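Local coordinates for protein NS1 (Human bocavirus, PDB 4KW3) that probably binds the viral replication origin and nicks one DNA strand to start rolling-circle replication, this chain being its N-terminal origin-recognition and nickase domain, at residues Thr245-Gly249 against Leu250-Glu254; Ala76-Cys79 against Lys80-Met84. One frame throughout, in Å; residues are numbered along the deposited sequence.

Contact 1: residues Thr245-Gly249 against Leu250-Glu254; sequences TLING and LPLPE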
loop_
_atom_site.group_PDB
_atom_site.type_symbol
_atom_site.label_atom_id
_atom_site.label_comp_id
_atom_site.label_asym_id
_atom_site.label_seq_id
_atom_site.Cartn_x
_atom_site.Cartn_y
_atom_site.Cartn_z
ATOM N N THR A 245 1.875 6.070 -1.285
ATOM C CA THR A 245 1.128 5.905 -2.527
ATOM C C THR A 245 2.050 5.838 -3.733
ATOM O O THR A 245 2.885 6.723 -3.932
ATOM C CB THR A 245 0.132 7.056 -2.682
ATOM O OG1 THR A 245 -0.751 6.997 -1.579
ATOM C CG2 THR A 245 -0.705 6.915 -3.933
ATOM N N LEU A 246 1.917 4.774 -4.515
ATOM C CA LEU A 246 2.709 4.625 -5.740
ATOM C C LEU A 246 1.821 4.688 -6.969
ATOM O O LEU A 246 0.828 3.963 -7.070
ATOM C CB LEU A 246 3.497 3.324 -5.728
ATOM C CG LEU A 246 4.695 3.310 -4.776
ATOM C CD1 LEU A 246 5.302 1.913 -4.699
ATOM C CD2 LEU A 246 5.736 4.331 -5.248
ATOM N N ILE A 247 2.145 5.601 -7.877
ATOM C CA ILE A 247 1.461 5.668 -9.158
ATOM C C ILE A 247 2.445 5.253 -10.256
ATOM O O ILE A 247 3.408 5.963 -10.541
ATOM C CB ILE A 247 0.910 7.071 -9.435
ATOM C CG1 ILE A 247 0.104 7.558 -8.235
ATOM C CG2 ILE A 247 0.044 7.077 -10.706
ATOM C CD1 ILE A 247 -0.313 8.996 -8.323
ATOM N N ASN A 248 2.195 4.094 -10.853
ATOM C CA ASN A 248 3.060 3.539 -11.887
ATOM C C ASN A 248 4.532 3.603 -11.530
ATOM O O ASN A 248 5.366 4.009 -12.351
ATOM C CB ASN A 248 2.778 4.206 -13.238
ATOM C CG ASN A 248 1.520 3.643 -13.916
ATOM O OD1 ASN A 248 1.214 2.455 -13.797
ATOM N ND2 ASN A 248 0.783 4.499 -14.605
ATOM N N GLY A 249 4.836 3.252 -10.282
ATOM C CA GLY A 249 6.208 3.186 -9.814
ATOM C C GLY A 249 6.697 4.452 -9.109
ATOM O O GLY A 249 7.651 4.410 -8.336
ATOM N N LEU A 250 6.060 5.585 -9.385
ATOM C CA LEU A 250 6.482 6.842 -8.767
ATOM C C LEU A 250 5.632 7.237 -7.556
ATOM O O LEU A 250 4.399 7.166 -7.585
ATOM C CB LEU A 250 6.499 7.971 -9.805
ATOM C CG LEU A 250 7.379 7.686 -11.038
ATOM C CD1 LEU A 250 7.466 8.911 -11.929
ATOM C CD2 LEU A 250 8.784 7.165 -10.673
ATOM N N PRO A 251 6.298 7.629 -6.467
ATOM C CA PRO A 251 5.570 8.075 -5.270
ATOM C C PRO A 251 4.857 9.400 -5.465
ATOM O O PRO A 251 5.397 10.310 -6.071
ATOM C CB PRO A 251 6.680 8.231 -4.230
ATOM C CG PRO A 251 7.930 8.470 -5.042
ATOM C CD PRO A 251 7.756 7.616 -6.271
ATOM N N LEU A 252 3.636 9.494 -4.956
ATOM C CA LEU A 252 2.966 10.780 -4.820
ATOM C C LEU A 252 3.453 11.373 -3.494
ATOM O O LEU A 252 3.118 10.868 -2.425
ATOM C CB LEU A 252 1.459 10.562 -4.818
ATOM C CG LEU A 252 0.442 11.656 -4.508
ATOM C CD1 LEU A 252 0.907 13.058 -4.872
ATOM C CD2 LEU A 252 -0.850 11.299 -5.216
ATOM N N PRO A 253 4.303 12.404 -3.562
ATOM C CA PRO A 253 4.928 12.938 -2.339
ATOM C C PRO A 253 3.883 13.633 -1.475
ATOM O O PRO A 253 3.001 14.323 -2.014
ATOM C CB PRO A 253 5.958 13.960 -2.868
ATOM C CG PRO A 253 6.098 13.663 -4.372
ATOM C CD PRO A 253 4.721 13.143 -4.771
ATOM N N GLU A 254 3.975 13.422 -0.164
ATOM C CA GLU A 254 3.049 13.998 0.819
ATOM C C GLU A 254 2.682 15.428 0.505
ATOM O O GLU A 254 1.517 15.792 0.588
ATOM C CB GLU A 254 3.636 13.921 2.246
ATOM C CG GLU A 254 2.641 14.187 3.378
ATOM C CD GLU A 254 2.336 15.676 3.626
ATOM O OE1 GLU A 254 3.129 16.544 3.222
ATOM O OE2 GLU A 254 1.301 15.983 4.250
HETATM O O HOH W 1 3.129 8.386 -0.696
#

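Contact 2: residues Ala76-Cys79 against Lys80-Met84; sequences AVLC and KAVYM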
loop_
_atom_site.group_PDB
_atom_site.type_symbol
_atom_site.label_atom_id
_atom_site.label_comp_id
_atom_site.label_asym_id
_atom_site.label_seq_id
_atom_site.Cartn_x
_atom_site.Cartn_y
_atom_site.Cartn_z
ATOM N N ALA A 76 5.910 2.500 3.435
ATOM C CA ALA A 76 6.360 2.803 2.089
ATOM C C ALA A 76 7.015 1.577 1.442
ATOM O O ALA A 76 6.788 1.296 0.261
ATOM C CB ALA A 76 7.298 4.007 2.081
ATOM N N VAL A 77 7.777 0.823 2.231
ATOM C CA VAL A 77 8.439 -0.375 1.730
ATOM C C VAL A 77 7.419 -1.452 1.340
ATOM O O VAL A 77 7.517 -2.051 0.263
ATOM C CB VAL A 77 9.416 -0.940 2.782
ATOM C CG1 VAL A 77 10.085 -2.251 2.294
ATOM C CG2 VAL A 77 10.464 0.096 3.109
ATOM N N LEU A 78 6.442 -1.675 2.214
ATOM C CA LEU A 78 5.366 -2.632 1.964
ATOM C C LEU A 78 4.712 -2.297 0.630
ATOM O O LEU A 78 4.448 -3.164 -0.215
ATOM C CB LEU A 78 4.313 -2.559 3.073
ATOM C CG LEU A 78 3.128 -3.496 2.815
ATOM C CD1 LEU A 78 3.615 -4.928 2.651
ATOM C CD2 LEU A 78 2.061 -3.402 3.897
ATOM N N CYS A 79 4.475 -1.011 0.457
ATOM C CA CYS A 79 3.850 -0.497 -0.734
ATOM C C CYS A 79 4.708 -0.747 -1.994
ATOM O O CYS A 79 4.174 -1.121 -3.027
ATOM C CB CYS A 79 3.549 0.990 -0.517
ATOM S SG CYS A 79 2.573 1.743 -1.791
ATOM N N LYS A 80 6.024 -0.542 -1.917
ATOM C CA LYS A 80 6.907 -0.872 -3.046
ATOM C C LYS A 80 6.921 -2.379 -3.331
ATOM O O LYS A 80 6.977 -2.796 -4.487
ATOM C CB LYS A 80 8.337 -0.396 -2.795
ATOM C CG LYS A 80 8.478 1.111 -2.605
ATOM C CD LYS A 80 9.878 1.484 -2.123
ATOM C CE LYS A 80 9.948 2.917 -1.648
ATOM N NZ LYS A 80 11.342 3.262 -1.214
ATOM N N ALA A 81 6.896 -3.183 -2.268
ATOM C CA ALA A 81 6.893 -4.633 -2.387
ATOM C C ALA A 81 5.675 -5.094 -3.193
ATOM O O ALA A 81 5.803 -5.851 -4.166
ATOM C CB ALA A 81 6.901 -5.277 -1.004
ATOM N N VAL A 82 4.501 -4.623 -2.780
ATOM C CA VAL A 82 3.254 -4.949 -3.451
ATOM C C VAL A 82 3.265 -4.503 -4.920
ATOM O O VAL A 82 2.851 -5.263 -5.807
ATOM C CB VAL A 82 2.040 -4.343 -2.695
ATOM C CG1 VAL A 82 0.773 -4.502 -3.496
ATOM C CG2 VAL A 82 1.874 -5.008 -1.334
ATOM N N TYR A 83 3.771 -3.296 -5.175
ATOM C CA TYR A 83 3.923 -2.795 -6.541
ATOM C C TYR A 83 4.818 -3.723 -7.396
ATOM O O TYR A 83 4.447 -4.118 -8.509
ATOM C CB TYR A 83 4.467 -1.354 -6.564
ATOM C CG TYR A 83 4.642 -0.828 -7.971
ATOM C CD1 TYR A 83 5.814 -1.048 -8.678
ATOM C CD2 TYR A 83 3.616 -0.144 -8.607
ATOM C CE1 TYR A 83 5.952 -0.609 -9.981
ATOM C CE2 TYR A 83 3.749 0.301 -9.902
ATOM C CZ TYR A 83 4.916 0.070 -10.578
ATOM O OH TYR A 83 5.048 0.520 -11.867
ATOM N N MET A 84 6.010 -4.034 -6.900
ATOM C CA MET A 84 6.854 -5.003 -7.589
ATOM C C MET A 84 6.127 -6.341 -7.863
ATOM O O MET A 84 6.205 -6.878 -8.976
ATOM C CB MET A 84 8.159 -5.235 -6.825
ATOM C CG MET A 84 9.127 -4.029 -6.914
ATOM S SD MET A 84 10.734 -4.320 -6.128
ATOM C CE MET A 84 10.305 -4.343 -4.393
#

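Contact 1: residues Thr245-Gly249 against Leu250-Glu254
I247 and L250 pair through two backbone hydrogen bonds, I247 N to L250 O at 2.8 Å and L250 N to I247 O at 2.9 Å, closing a beta hairpin with a two-residue loop, N248-G249, at the centre of a type I' turn from I247 to L250. One pair further from the turn, L246 and P251 form a non-hydrogen-bonded pair. P251, with no N-H to give, loses nothing there, and L252 N then bonds to T245 O at 3.0 Å. On the face of L246 and P251, methyl CD2 of L246 lies against the proline ring, 4.0 Å from CD of P251. On the other face, I247 swings CG1 anti to its carbonyl carbon (chi1 -51°), and CD1 of I247 meets CD2 of L252 at 3.9 Å; Y260 of helix 257-268 touches both residues. N248 binds strand 101-109 with its side chain, OD1 to the backbone of I103 and ND2 to D102, tying the turn to the neighbouring strand. A water stands in for the return bond of the T245-L252 pair, accepting from T245 N at 2.7 Å and donating to L252 O at 3.0 Å.

Contact 2: residues Ala76-Cys79 against Lys80-Met84
K80 N bonds to A76 O at 3.0 Å, and the same i to i+4 alpha-helical pattern runs on through A81 N to V77 O (2.8 Å), V82 N to L78 O and Y83 N to C79 O. K80 and V82 lie back over the preceding turn: CG of K80 is 3.3 Å from A76 O, while CG2 of V82 comes within 3.4 Å of L78 O. That methyl is also 4.3 Å from CD1 of L78, a loose apolar contact one helical turn apart. K80 runs extended beyond CG, its aliphatic chain passing alongside the A76 carbonyl, and NZ reaches back to hydrogen-bond the backbone O of D71. Y83 holds its ring carbon CG anti to the backbone N (chi1 179°), which carries the ring away from the preceding turn. Helix 74-94 is thus packed between sheet and helix: C79 meets V105 and S107 of strand 101-109, and Y83 meets I103. On strand 241-247, C79, K80 and Y83 touch L246, and A76 touches H244. L78 and V82 both touch C116 on strand 114-122, which lies in the predicted RCR-2 motif between H115 and H117. On helix 134-149, L78 reaches I145, V82 reaches I141, and V77 packs on R148.

Overall arrangement
The two contacts, with centres about 11 Å apart, meet where helix 74-94 packs against strand 241-247 and its hairpin turn. L246 is one link: its CD1 lies 3.6 Å from both CA of K80 and O of C79. OH of Y83 packs against the turn, 3.1 Å from C of N248 and 3.2 Å from N of G249. Both contacts lie near the predicted nuclease metal site: the side chain of T245 is about 8 Å from that of E108 and about 9 Å from that of H117, while L78 is about 7 Å from H115 and V82 about 8 Å from H117, again between side chains. Neither contact supplies a predicted metal ligand.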